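Local coordinates for protein pyocin-S2 (Pseudomonas aeruginosa, PDB 4QKO) that kills sensitive cells by breaking down chromosomal DNA and halting lipid synthesis, this chain being the C-terminal HNH nuclease domain, at residues 100-105 / 116-121; 3-8 / 46-51; 34-39 / 61-66; 90-95 / 125-130. All blocks are in the same frame, centred on the assembly; numbering follows the deposited sequence. Where two conformers were deposited one is given.

Contact 1. Residues 100-105 / 116-121; sequences IHHKVR and GNLVAV. With MG (magnesium ion), chain O.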
loop_
_atom_site.group_PDB
_atom_site.type_symbol
_atom_site.label_atom_id
_atom_site.label_comp_id
_atom_site.label_asym_id
_atom_site.label_seq_id
_atom_site.Cartn_x
_atom_site.Cartn_y
_atom_site.Cartn_z
ATOM N N ILE B 100 -1.954 8.068 -7.100
ATOM C CA ILE B 100 -2.304 8.270 -8.509
ATOM C C ILE B 100 -2.314 9.761 -8.814
ATOM O O ILE B 100 -3.040 10.506 -8.129
ATOM C CB ILE B 100 -3.676 7.641 -8.766
ATOM C CG1 ILE B 100 -3.524 6.136 -8.639
ATOM C CG2 ILE B 100 -4.192 7.934 -10.165
ATOM C CD1 ILE B 100 -4.814 5.362 -8.670
ATOM N N HIS B 101 -1.460 10.164 -9.774
ATOM C CA HIS B 101 -1.147 11.580 -10.192
ATOM C C HIS B 101 -1.690 11.740 -11.621
ATOM O O HIS B 101 -1.707 10.764 -12.388
ATOM C CB HIS B 101 0.407 11.781 -10.103
ATOM C CG HIS B 101 1.081 12.759 -11.077
ATOM N ND1 HIS B 101 1.490 14.037 -10.714
ATOM C CD2 HIS B 101 1.586 12.570 -12.327
ATOM C CE1 HIS B 101 2.115 14.616 -11.729
ATOM N NE2 HIS B 101 2.196 13.744 -12.717
ATOM N N HIS B 102 -2.078 12.966 -11.956
ATOM C CA HIS B 102 -2.478 13.300 -13.306
ATOM C C HIS B 102 -1.284 13.826 -14.075
ATOM O O HIS B 102 -0.582 14.727 -13.622
ATOM C CB HIS B 102 -3.560 14.355 -13.234
ATOM C CG HIS B 102 -4.873 13.811 -12.785
ATOM N ND1 HIS B 102 -5.183 13.628 -11.453
ATOM C CD2 HIS B 102 -5.902 13.278 -13.480
ATOM C CE1 HIS B 102 -6.382 13.085 -11.345
ATOM N NE2 HIS B 102 -6.842 12.864 -12.562
ATOM N N LYS B 103 -1.025 13.309 -15.249
ATOM C CA LYS B 103 0.094 13.817 -16.051
ATOM C C LYS B 103 -0.125 15.235 -16.557
ATOM O O LYS B 103 0.774 16.068 -16.467
ATOM C CB LYS B 103 0.368 12.910 -17.228
ATOM C CG LYS B 103 0.493 11.465 -16.827
ATOM C CD LYS B 103 1.408 10.714 -17.771
ATOM C CE LYS B 103 0.691 10.282 -19.012
ATOM N NZ LYS B 103 1.688 10.214 -20.119
ATOM N N VAL B 104 -1.314 15.497 -17.077
ATOM C CA VAL B 104 -1.761 16.850 -17.457
ATOM C C VAL B 104 -2.737 17.415 -16.427
ATOM O O VAL B 104 -3.745 16.801 -16.109
ATOM C CB VAL B 104 -2.411 16.841 -18.863
ATOM C CG1 VAL B 104 -2.863 18.247 -19.286
ATOM C CG2 VAL B 104 -1.440 16.269 -19.896
ATOM N N ARG B 105 -2.460 18.608 -15.888
ATOM C CA ARG B 105 -3.282 19.153 -14.820
ATOM C C ARG B 105 -4.652 19.315 -15.361
ATOM O O ARG B 105 -4.823 19.645 -16.540
ATOM C CB ARG B 105 -2.742 20.489 -14.281
ATOM C CG ARG B 105 -1.327 20.378 -13.712
ATOM C CD ARG B 105 -0.980 21.340 -12.567
ATOM N NE ARG B 105 -1.537 22.700 -12.670
ATOM C CZ ARG B 105 -1.140 23.652 -13.526
ATOM N NH1 ARG B 105 -0.167 23.444 -14.418
ATOM N NH2 ARG B 105 -1.740 24.836 -13.499
ATOM N N GLY B 116 -5.313 7.454 -19.906
ATOM C CA GLY B 116 -4.067 7.978 -20.504
ATOM C C GLY B 116 -3.482 9.190 -19.744
ATOM O O GLY B 116 -2.353 9.591 -20.050
ATOM N N ASN B 117 -4.202 9.752 -18.765
ATOM C CA ASN B 117 -3.721 10.877 -18.029
ATOM C C ASN B 117 -3.209 10.456 -16.644
ATOM O O ASN B 117 -2.886 11.320 -15.880
ATOM C CB ASN B 117 -4.836 11.895 -17.745
ATOM C CG ASN B 117 -4.297 13.310 -17.441
ATOM O OD1 ASN B 117 -3.174 13.645 -17.780
ATOM N ND2 ASN B 117 -5.095 14.116 -16.761
ATOM N N LEU B 118 -3.379 9.191 -16.279
ATOM C CA LEU B 118 -3.013 8.748 -14.932
ATOM C C LEU B 118 -1.722 7.956 -14.864
ATOM O O LEU B 118 -1.403 7.170 -15.733
ATOM C CB LEU B 118 -4.134 7.927 -14.400
ATOM C CG LEU B 118 -5.473 8.616 -14.401
ATOM C CD1 LEU B 118 -6.438 7.653 -13.826
ATOM C CD2 LEU B 118 -5.463 9.889 -13.612
ATOM N N VAL B 119 -0.979 8.210 -13.807
ATOM C CA VAL B 119 0.166 7.356 -13.421
ATOM C C VAL B 119 0.136 6.979 -11.920
ATOM O O VAL B 119 -0.355 7.722 -11.086
ATOM C CB VAL B 119 1.526 8.007 -13.715
ATOM C CG1 VAL B 119 1.882 7.915 -15.186
ATOM C CG2 VAL B 119 1.553 9.444 -13.292
ATOM N N ALA B 120 0.731 5.828 -11.563
ATOM C CA ALA B 120 0.872 5.423 -10.195
ATOM C C ALA B 120 2.318 5.768 -9.889
ATOM O O ALA B 120 3.213 5.330 -10.626
ATOM C CB ALA B 120 0.639 3.933 -9.999
ATOM N N VAL B 121 2.486 6.517 -8.800
ATOM C CA VAL B 121 3.822 6.922 -8.310
ATOM C C VAL B 121 4.023 6.665 -6.841
ATOM O O VAL B 121 3.098 6.752 -6.047
ATOM C CB VAL B 121 4.091 8.396 -8.555
ATOM C CG1 VAL B 121 4.397 8.575 -10.040
ATOM C CG2 VAL B 121 2.910 9.255 -8.192
HETATM MG MG MG O . 0.471 14.617 -8.865
HETATM O O HOH W 1 -1.547 14.880 -9.461
#
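The antiparallel beta hairpin of the HNH (His-Me finger) nuclease motif is formed here, with His-101 facing Val-119 as a hydrogen-bonded pair and Ile-100 and His-102 facing Ala-120 and Leu-118 in the non-hydrogen-bonded pairs next to it. His-101 N donates to Val-119 O and Val-119 N to His-101 O, both at 3.0 Å. On the face holding these two side chains, Val-119 CG2 sits at the edge of the imidazole, 3.3 Å from His-101 CD2, while ND1 of His-101 binds the magnesium ion at 2.2 Å. A water on the magnesium also accepts from His-102 N, linking the metal to the backbone of the strand. On the other face, the Leu-118 methyl CD2 lies over the His-102 ring in a CH-pi contact, 3.7 Å from its centroid, and His-102 NE2 is hydrogen-bonded to Val-112 O.

Past the strands, Asn-117 grips the loop with backbone and side chain. Its O accepts from Lys-103 N at 2.8 Å, and its amide, carried by CG anti to the backbone N (chi1 -159°), pairs with both polar groups of Val-104: OD1 takes Val-104 N on a lone pair at 2.7 Å, and ND2 reaches Val-104 O at 3.1 Å, nearly in the amide plane. ND2 also bonds Gly-111 O, so the buried amide fixes the loop at two points.

Strand 118-121 lies between strands 31-32 and 99-102; Ile-100 packs on Trp-49 and Phe-56, and Leu-118 on Trp-49 and Phe-52, all of helix 49-62, while His-101 meets His-130 of helix 123-130.

Contact 2. Residues 3-8 / 46-51; sequences PRDVPG and FKNWRD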
loop_
_atom_site.group_PDB
_atom_site.type_symbol
_atom_site.label_atom_id
_atom_site.label_comp_id
_atom_site.label_asym_id
_atom_site.label_seq_id
_atom_site.Cartn_x
_atom_site.Cartn_y
_atom_site.Cartn_z
ATOM N N PRO B 3 -9.323 19.620 -7.730
ATOM C CA PRO B 3 -9.896 19.558 -9.083
ATOM C C PRO B 3 -10.274 18.147 -9.570
ATOM O O PRO B 3 -11.076 18.001 -10.508
ATOM C CB PRO B 3 -8.775 20.117 -9.971
ATOM C CG PRO B 3 -7.998 20.991 -9.072
ATOM C CD PRO B 3 -8.014 20.297 -7.740
ATOM N N ARG B 4 -9.686 17.130 -8.955
ATOM C CA ARG B 4 -9.880 15.757 -9.401
ATOM C C ARG B 4 -11.081 15.159 -8.680
ATOM O O ARG B 4 -11.555 14.072 -9.039
ATOM C CB ARG B 4 -8.612 14.921 -9.098
ATOM C CG ARG B 4 -8.644 14.293 -7.711
ATOM C CD ARG B 4 -7.440 14.615 -6.873
ATOM N NE ARG B 4 -6.351 13.715 -7.129
ATOM C CZ ARG B 4 -5.816 12.880 -6.239
ATOM N NH1 ARG B 4 -6.280 12.776 -4.999
ATOM N NH2 ARG B 4 -4.798 12.116 -6.614
ATOM N N ASP B 5 -11.576 15.861 -7.658
ATOM C CA ASP B 5 -12.541 15.269 -6.776
ATOM C C ASP B 5 -13.927 15.660 -7.261
ATOM O O ASP B 5 -14.607 16.405 -6.642
ATOM C CB ASP B 5 -12.254 15.702 -5.356
ATOM C CG ASP B 5 -12.857 14.767 -4.320
ATOM O OD1 ASP B 5 -13.410 13.683 -4.665
ATOM O OD2 ASP B 5 -12.739 15.136 -3.116
ATOM N N VAL B 6 -14.314 15.065 -8.386
ATOM C CA VAL B 6 -15.396 15.496 -9.244
ATOM C C VAL B 6 -16.053 14.250 -9.854
ATOM O O VAL B 6 -15.433 13.206 -9.960
ATOM C CB VAL B 6 -14.800 16.438 -10.332
ATOM C CG1 VAL B 6 -15.121 16.024 -11.759
ATOM C CG2 VAL B 6 -15.174 17.867 -10.055
ATOM N N PRO B 7 -17.311 14.351 -10.266
ATOM C CA PRO B 7 -17.932 13.219 -10.962
ATOM C C PRO B 7 -17.449 13.022 -12.389
ATOM O O PRO B 7 -17.113 14.006 -13.114
ATOM C CB PRO B 7 -19.431 13.610 -11.006
ATOM C CG PRO B 7 -19.426 15.109 -10.956
ATOM C CD PRO B 7 -18.275 15.450 -10.022
ATOM N N GLY B 8 -17.456 11.768 -12.819
ATOM C CA GLY B 8 -16.942 11.455 -14.144
ATOM C C GLY B 8 -17.035 9.986 -14.455
ATOM O O GLY B 8 -17.488 9.183 -13.645
ATOM N N PHE B 46 -17.982 7.512 -11.508
ATOM C CA PHE B 46 -17.522 7.714 -10.143
ATOM C C PHE B 46 -18.120 8.990 -9.590
ATOM O O PHE B 46 -18.126 9.990 -10.274
ATOM C CB PHE B 46 -16.002 7.806 -10.105
ATOM C CG PHE B 46 -15.357 6.697 -10.816
ATOM C CD1 PHE B 46 -15.481 5.406 -10.329
ATOM C CD2 PHE B 46 -14.703 6.932 -11.998
ATOM C CE1 PHE B 46 -14.924 4.348 -11.007
ATOM C CE2 PHE B 46 -14.168 5.890 -12.719
ATOM C CZ PHE B 46 -14.291 4.598 -12.212
ATOM N N LYS B 47 -18.574 8.967 -8.337
ATOM C CA LYS B 47 -19.117 10.210 -7.726
ATOM C C LYS B 47 -18.011 11.192 -7.305
ATOM O O LYS B 47 -18.211 12.411 -7.325
ATOM C CB LYS B 47 -20.116 9.928 -6.578
ATOM C CG LYS B 47 -19.700 8.964 -5.495
ATOM C CD LYS B 47 -20.760 8.907 -4.396
ATOM C CE LYS B 47 -20.654 10.062 -3.395
ATOM N NZ LYS B 47 -21.969 10.406 -2.768
ATOM N N ASN B 48 -16.829 10.679 -7.003
ATOM C CA ASN B 48 -15.770 11.478 -6.477
ATOM C C ASN B 48 -14.489 10.671 -6.587
ATOM O O ASN B 48 -14.541 9.507 -6.926
ATOM C CB ASN B 48 -16.016 11.787 -4.998
ATOM C CG ASN B 48 -16.354 10.540 -4.178
ATOM O OD1 ASN B 48 -15.751 9.484 -4.329
ATOM N ND2 ASN B 48 -17.360 10.661 -3.306
ATOM N N TRP B 49 -13.356 11.291 -6.283
ATOM C CA TRP B 49 -12.051 10.626 -6.459
ATOM C C TRP B 49 -11.852 9.384 -5.556
ATOM O O TRP B 49 -11.261 8.423 -5.992
ATOM C CB TRP B 49 -10.907 11.606 -6.228
ATOM C CG TRP B 49 -9.568 10.957 -6.518
ATOM C CD1 TRP B 49 -8.692 10.448 -5.617
ATOM C CD2 TRP B 49 -9.000 10.722 -7.809
ATOM N NE1 TRP B 49 -7.630 9.931 -6.248
ATOM C CE2 TRP B 49 -7.770 10.105 -7.604
ATOM C CE3 TRP B 49 -9.404 11.020 -9.124
ATOM C CZ2 TRP B 49 -6.931 9.730 -8.664
ATOM C CZ3 TRP B 49 -8.578 10.682 -10.176
ATOM C CH2 TRP B 49 -7.336 10.041 -9.948
ATOM N N ARG B 50 -12.325 9.417 -4.310
ATOM C CA ARG B 50 -12.163 8.260 -3.432
ATOM C C ARG B 50 -12.928 7.036 -3.931
ATOM O O ARG B 50 -12.459 5.911 -3.805
ATOM C CB ARG B 50 -12.598 8.597 -2.015
ATOM C CG ARG B 50 -11.550 9.326 -1.194
ATOM C CD ARG B 50 -10.682 8.396 -0.346
ATOM N NE ARG B 50 -9.294 8.471 -0.775
ATOM C CZ ARG B 50 -8.799 9.467 -1.497
ATOM N NH1 ARG B 50 -9.558 10.499 -1.832
ATOM N NH2 ARG B 50 -7.533 9.449 -1.849
ATOM N N ASP B 51 -14.102 7.258 -4.517
ATOM C CA ASP B 51 -14.812 6.207 -5.186
ATOM C C ASP B 51 -13.952 5.563 -6.337
ATOM O O ASP B 51 -13.895 4.334 -6.474
ATOM C CB ASP B 51 -16.106 6.857 -5.696
ATOM C CG ASP B 51 -17.048 5.906 -6.308
ATOM O OD1 ASP B 51 -16.857 4.693 -6.150
ATOM O OD2 ASP B 51 -18.040 6.397 -6.947
HETATM O O HOH W 2 -13.084 12.007 -2.786
#
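The two segments run antiparallel and pair as strand only at Gly-8 and Phe-46, where Phe-46 N donates to Gly-8 O at 2.8 Å and Gly-8 N returns a bond to Phe-46 O at 3.2 Å; toward the start of the chain an inverse gamma turn centred on Asp-5 bends residues 3-8 over the first turn of the helix.

Asp-5 there meets Trp-49. With chi1 at -159° the carboxylate lies beside its own carbonyl carbon, which brings OD1 to Trp-49 N at 2.9 Å, so that a carboxylate takes up a first-turn amide of the helix. Asn-48, the N-cap, serves another: its OD1 accepts from Asp-51 N at 2.8 Å. Bent at chi2 and chi3, the Arg-4 side chain runs out across the indole and lays its guanidinium flat on it, the planes 20° apart. CZ is 3.7 Å from the centroid of the five-membered ring of Trp-49, a cation-pi stack over the pyrrole end, while CG rests on the same face at the ring fusion, 3.6 Å from Trp-49 CD2.

The contact thus joins the N-terminal arm and the short sheet of strands 8-9 and 45-46 to the start of helix 49-62, with Arg-4 reaching His-102 and Trp-49 reaching Ile-100, both on strand 99-102.

Contact 3. Residues 34-39 / 61-66; sequences PSQIAD and ANDPEL
The start of helix 35-41 faces the chain just beyond helix 49-62 without any backbone bond between them: the CA atoms of Gln-36 and Asp-63 are 7.9 Å apart and those of Pro-34 and Leu-66 8.8 Å, so side chains alone bridge the gap.

The polar link is from Gln-36 to Asp-63. Gln-36 is bent at chi2 (73°), and the two side chains cross at about a right angle, their amide and carboxylate planes 65° apart. NE2 donates to Asp-63 OD2 at 3.0 Å, arriving from above the carboxylate plane rather than within it. The same oxygen accepts from Leu-66 N at 3.0 Å, on its anti side, so two clear bonds and a weak one from Glu-65 N converge on OD2.

Next to this polar pair, Leu-66 CD1 abuts both Pro-34 and Ile-37, 3.8 Å from Pro-34 CG and 3.6 Å from Ile-37 CG1. Leu-66 CG meets the end of the Gln-36 amide, 3.6 Å from NE2, the two side chains coming from opposite directions. Trp-21 borders both Pro-34 and Leu-66.

Pro-34 is the N-cap of its helix, its O accepting from Ile-37 N and Ala-38 N. The arrangement is plain packing away from the metal site, in which the Asx motif of Asp-63, right after helix 49-62, lends its acceptor oxygen to a neighbouring helix.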
loop_
_atom_site.group_PDB
_atom_site.type_symbol
_atom_site.label_atom_id
_atom_site.label_comp_id
_atom_site.label_asym_id
_atom_site.label_seq_id
_atom_site.Cartn_x
_atom_site.Cartn_y
_atom_site.Cartn_z
ATOM N N PRO B 34 -2.349 -0.163 -16.170
ATOM C CA PRO B 34 -2.364 -1.388 -16.975
ATOM C C PRO B 34 -3.582 -1.464 -17.901
ATOM O O PRO B 34 -4.655 -1.159 -17.460
ATOM C CB PRO B 34 -2.400 -2.517 -15.938
ATOM C CG PRO B 34 -1.868 -1.895 -14.676
ATOM C CD PRO B 34 -2.294 -0.453 -14.742
ATOM N N SER B 35 -3.378 -1.820 -19.169
ATOM C CA SER B 35 -4.486 -1.928 -20.118
ATOM C C SER B 35 -5.667 -2.722 -19.565
ATOM O O SER B 35 -6.825 -2.315 -19.788
ATOM C CB SER B 35 -4.027 -2.493 -21.465
ATOM O OG SER B 35 -3.271 -3.711 -21.381
ATOM N N GLN B 36 -5.411 -3.812 -18.836
ATOM C CA GLN B 36 -6.541 -4.639 -18.279
ATOM C C GLN B 36 -7.374 -3.882 -17.295
ATOM O O GLN B 36 -8.550 -4.208 -17.075
ATOM C CB GLN B 36 -6.188 -5.846 -17.338
ATOM C CG GLN B 36 -5.077 -6.723 -17.503
ATOM C CD GLN B 36 -3.719 -6.162 -17.181
ATOM O OE1 GLN B 36 -3.234 -5.260 -17.874
ATOM N NE2 GLN B 36 -3.025 -6.884 -16.364
ATOM N N ILE B 37 -6.741 -2.963 -16.578
ATOM C CA ILE B 37 -7.454 -2.184 -15.561
ATOM C C ILE B 37 -8.247 -1.051 -16.203
ATOM O O ILE B 37 -9.412 -0.871 -15.895
ATOM C CB ILE B 37 -6.477 -1.651 -14.475
ATOM C CG1 ILE B 37 -5.702 -2.809 -13.870
ATOM C CG2 ILE B 37 -7.241 -0.812 -13.439
ATOM C CD1 ILE B 37 -6.509 -3.989 -13.267
ATOM N N ALA B 38 -7.629 -0.356 -17.164
ATOM C CA ALA B 38 -8.349 0.593 -17.994
ATOM C C ALA B 38 -9.571 -0.036 -18.661
ATOM O O ALA B 38 -10.626 0.575 -18.672
ATOM C CB ALA B 38 -7.480 1.177 -19.052
ATOM N N ASP B 39 -9.423 -1.253 -19.156
ATOM C CA ASP B 39 -10.533 -1.997 -19.722
ATOM C C ASP B 39 -11.604 -2.278 -18.692
ATOM O O ASP B 39 -12.800 -2.054 -18.927
ATOM C CB ASP B 39 -10.092 -3.361 -20.243
ATOM C CG ASP B 39 -9.226 -3.332 -21.531
ATOM O OD1 ASP B 39 -9.198 -2.296 -22.248
ATOM O OD2 ASP B 39 -8.543 -4.390 -21.794
ATOM N N ALA B 61 -6.435 -5.876 -7.457
ATOM C CA ALA B 61 -6.356 -7.025 -6.560
ATOM C C ALA B 61 -7.080 -8.283 -7.121
ATOM O O ALA B 61 -6.643 -9.411 -6.861
ATOM C CB ALA B 61 -6.910 -6.667 -5.190
ATOM N N ASN B 62 -8.125 -8.067 -7.921
ATOM C CA ASN B 62 -8.841 -9.154 -8.648
ATOM C C ASN B 62 -8.240 -9.564 -9.975
ATOM O O ASN B 62 -8.705 -10.498 -10.583
ATOM C CB ASN B 62 -10.277 -8.732 -8.968
ATOM C CG ASN B 62 -11.165 -8.624 -7.733
ATOM O OD1 ASN B 62 -10.924 -9.252 -6.706
ATOM N ND2 ASN B 62 -12.247 -7.823 -7.857
ATOM N N ASP B 63 -7.257 -8.854 -10.488
ATOM C CA ASP B 63 -6.718 -9.202 -11.797
ATOM C C ASP B 63 -5.813 -10.413 -11.693
ATOM O O ASP B 63 -4.918 -10.425 -10.878
ATOM C CB ASP B 63 -5.910 -8.048 -12.428
ATOM C CG ASP B 63 -5.446 -8.372 -13.816
ATOM O OD1 ASP B 63 -6.329 -8.532 -14.641
ATOM O OD2 ASP B 63 -4.247 -8.527 -14.113
ATOM N N PRO B 64 -6.068 -11.458 -12.499
ATOM C CA PRO B 64 -5.216 -12.653 -12.397
ATOM C C PRO B 64 -3.730 -12.400 -12.600
ATOM O O PRO B 64 -2.921 -13.054 -11.949
ATOM C CB PRO B 64 -5.770 -13.616 -13.482
ATOM C CG PRO B 64 -7.121 -13.109 -13.795
ATOM C CD PRO B 64 -7.280 -11.686 -13.323
ATOM N N GLU B 65 -3.349 -11.485 -13.463
ATOM C CA GLU B 65 -1.917 -11.275 -13.676
ATOM C C GLU B 65 -1.261 -10.344 -12.650
ATOM O O GLU B 65 -0.183 -10.659 -12.075
ATOM C CB GLU B 65 -1.632 -10.850 -15.126
ATOM C CG GLU B 65 -1.825 -11.998 -16.135
ATOM C CD GLU B 65 -1.001 -13.258 -15.775
ATOM O OE1 GLU B 65 0.226 -13.157 -15.457
ATOM O OE2 GLU B 65 -1.586 -14.374 -15.793
ATOM N N LEU B 66 -1.853 -9.180 -12.442
ATOM C CA LEU B 66 -1.296 -8.197 -11.526
ATOM C C LEU B 66 -1.345 -8.661 -10.105
ATOM O O LEU B 66 -0.465 -8.340 -9.342
ATOM C CB LEU B 66 -2.081 -6.889 -11.622
ATOM C CG LEU B 66 -1.953 -6.160 -12.954
ATOM C CD1 LEU B 66 -3.058 -5.110 -13.136
ATOM C CD2 LEU B 66 -0.544 -5.543 -13.057
#

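Contact 4. Residues 90-95 / 125-130; sequences EQAGGR and RHIEIH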
loop_
_atom_site.group_PDB
_atom_site.type_symbol
_atom_site.label_atom_id
_atom_site.label_comp_id
_atom_site.label_asym_id
_atom_site.label_seq_id
_atom_site.Cartn_x
_atom_site.Cartn_y
_atom_site.Cartn_z
ATOM N N GLU B 90 10.852 4.206 -0.388
ATOM C CA GLU B 90 10.025 5.059 -1.227
ATOM C C GLU B 90 8.986 5.865 -0.455
ATOM O O GLU B 90 8.124 6.562 -1.056
ATOM C CB GLU B 90 9.353 4.185 -2.303
ATOM C CG GLU B 90 10.324 3.607 -3.311
ATOM C CD GLU B 90 11.076 4.685 -4.127
ATOM O OE1 GLU B 90 10.474 5.726 -4.516
ATOM O OE2 GLU B 90 12.270 4.483 -4.468
ATOM N N GLN B 91 9.011 5.724 0.867
ATOM C CA GLN B 91 8.168 6.488 1.779
ATOM C C GLN B 91 8.799 7.917 1.913
ATOM O O GLN B 91 10.023 8.107 1.804
ATOM C CB GLN B 91 8.068 5.812 3.145
ATOM C CG GLN B 91 7.489 4.366 2.979
ATOM C CD GLN B 91 7.264 3.609 4.255
ATOM O OE1 GLN B 91 7.538 4.104 5.312
ATOM N NE2 GLN B 91 6.808 2.374 4.149
ATOM N N ALA B 92 7.957 8.900 2.054
ATOM C CA ALA B 92 8.442 10.270 2.129
ATOM C C ALA B 92 7.555 10.801 3.190
ATOM O O ALA B 92 6.399 11.146 2.914
ATOM C CB ALA B 92 8.273 10.970 0.819
ATOM N N GLY B 93 8.076 10.583 4.414
ATOM C CA GLY B 93 7.514 11.018 5.671
ATOM C C GLY B 93 6.235 10.299 5.990
ATOM O O GLY B 93 6.247 9.052 6.168
ATOM N N GLY B 94 5.150 11.103 5.995
ATOM C CA GLY B 94 3.800 10.660 6.313
ATOM C C GLY B 94 3.086 9.969 5.186
ATOM O O GLY B 94 2.022 9.370 5.391
ATOM N N ARG B 95 3.683 10.003 3.997
ATOM C CA ARG B 95 3.093 9.349 2.822
ATOM C C ARG B 95 3.749 8.000 2.516
ATOM O O ARG B 95 4.937 7.981 2.221
ATOM C CB ARG B 95 3.204 10.291 1.623
ATOM C CG ARG B 95 2.367 11.555 1.862
ATOM C CD ARG B 95 2.923 12.771 1.103
ATOM N NE ARG B 95 2.769 12.615 -0.323
ATOM C CZ ARG B 95 3.309 13.420 -1.224
ATOM N NH1 ARG B 95 4.060 14.459 -0.848
ATOM N NH2 ARG B 95 3.095 13.194 -2.497
ATOM N N ARG B 125 9.002 9.527 -5.307
ATOM C CA ARG B 125 9.172 9.950 -6.685
ATOM C C ARG B 125 8.304 11.180 -6.965
ATOM O O ARG B 125 8.765 12.139 -7.641
ATOM C CB ARG B 125 8.934 8.791 -7.662
ATOM C CG ARG B 125 9.162 9.096 -9.127
ATOM C CD ARG B 125 10.592 9.521 -9.463
ATOM N NE ARG B 125 10.622 10.076 -10.813
ATOM C CZ ARG B 125 11.544 10.915 -11.279
ATOM N NH1 ARG B 125 12.583 11.310 -10.535
ATOM N NH2 ARG B 125 11.449 11.363 -12.520
ATOM N N HIS B 126 7.096 11.228 -6.423
ATOM C CA HIS B 126 6.276 12.413 -6.622
ATOM C C HIS B 126 6.929 13.690 -6.126
ATOM O O HIS B 126 6.959 14.713 -6.806
ATOM C CB HIS B 126 4.926 12.250 -5.918
ATOM C CG HIS B 126 3.954 13.362 -6.212
ATOM N ND1 HIS B 126 3.852 14.501 -5.428
ATOM C CD2 HIS B 126 3.032 13.495 -7.204
ATOM C CE1 HIS B 126 2.890 15.267 -5.903
ATOM N NE2 HIS B 126 2.390 14.692 -6.990
ATOM N N ILE B 127 7.461 13.641 -4.938
ATOM C CA ILE B 127 8.107 14.790 -4.356
ATOM C C ILE B 127 9.332 15.228 -5.150
ATOM O O ILE B 127 9.666 16.431 -5.110
ATOM C CB ILE B 127 8.515 14.487 -2.911
ATOM C CG1 ILE B 127 7.282 14.499 -2.024
ATOM C CG2 ILE B 127 9.565 15.462 -2.397
ATOM C CD1 ILE B 127 7.518 13.787 -0.721
ATOM N N GLU B 128 9.982 14.287 -5.867
ATOM C CA GLU B 128 11.156 14.613 -6.676
ATOM C C GLU B 128 10.748 15.567 -7.761
ATOM O O GLU B 128 11.504 16.458 -8.161
ATOM C CB GLU B 128 11.841 13.377 -7.263
ATOM C CG GLU B 128 12.635 12.593 -6.196
ATOM C CD GLU B 128 13.361 11.315 -6.692
ATOM O OE1 GLU B 128 13.031 10.703 -7.719
ATOM O OE2 GLU B 128 14.304 10.905 -6.013
ATOM N N ILE B 129 9.519 15.408 -8.206
ATOM C CA ILE B 129 8.992 16.265 -9.272
ATOM C C ILE B 129 8.480 17.648 -8.800
ATOM O O ILE B 129 8.696 18.671 -9.482
ATOM C CB ILE B 129 7.864 15.519 -10.054
ATOM C CG1 ILE B 129 8.339 14.105 -10.471
ATOM C CG2 ILE B 129 7.493 16.337 -11.277
ATOM C CD1 ILE B 129 7.215 13.156 -10.861
ATOM N N HIS B 130 7.803 17.661 -7.655
ATOM C CA HIS B 130 6.909 18.774 -7.253
ATOM C C HIS B 130 7.311 19.637 -6.047
ATOM O O HIS B 130 6.602 20.602 -5.759
ATOM C CB HIS B 130 5.512 18.226 -6.897
ATOM C CG HIS B 130 4.720 17.787 -8.061
ATOM N ND1 HIS B 130 4.954 16.585 -8.685
ATOM C CD2 HIS B 130 3.676 18.362 -8.707
ATOM C CE1 HIS B 130 4.089 16.435 -9.673
ATOM N NE2 HIS B 130 3.308 17.502 -9.713
#
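The guanidinium of Arg-95 meets His-126 with its edge: ND1 of the histidine lies near the guanidinium plane, 3.3 Å from NH2, and the two flat groups are turned 73° against each other. One face of the His-126 imidazole looks onto the ring of His-130: His-130 ND1 stands 3.6 Å above the plane of the His-126 ring, and His-126 NE2 likewise lies over a face of His-130. These histidines belong to the closing helix of the HNH (His-Me finger) motif. His-126 is part of the magnesium site together with His-101, and His-130 is, by similarity, a zinc ligand.

A chi1 of -173° sends the His-126 ring out between Arg-95 and the metal: ND1 is turned to the arginine and NE2 to the magnesium. Arg-95 NH2 is held by a salt bridge to Glu-99, which places the guanidinium beside the metal-site histidine.

Residues 92-95 form a type II' beta turn, with Gly-93 at positive phi. From its two ends Ala-92 and Arg-95 reach Ile-127: Arg-95 NH1 is 3.4 Å from Ile-127 CG1, and Ala-92 CB comes to 3.3 Å from Ile-127 CD1, closer than carbons normally pack, so the exact placing is doubtful. Gln-91, in the same loop, hydrogen-bonds through NE2 to Ser-51 of the immunity protein chain. Glu-90 OE1 and Arg-125 N are both bonded to Thr-122 OG1. Within the helix, Arg-125 NH1 makes a salt bridge to Glu-128 OE1 at 2.9 Å, the oxygen only 4° out of the guanidinium plane.

How the contacts relate
From the N terminus, the 3-8 arm is the first segment met, and contact 2 closes a loop back to residues 46-51 at the start of helix 49-62. Contact 3 begins within that loop, at 34-39, and ends beyond it at 61-66, so the two cross; they use opposite ends of the same helix and do not touch. Later, contact 4 joins 90-95 to 125-130 and encloses contact 1, which closes the shorter loop between 105 and 116. Contact 1 touches both contact 2, through Trp-49 and Arg-4, and contact 4, at the metal-site histidines. Contact 3 lies across the chain's centre from contact 4, about 25 Å away between centres.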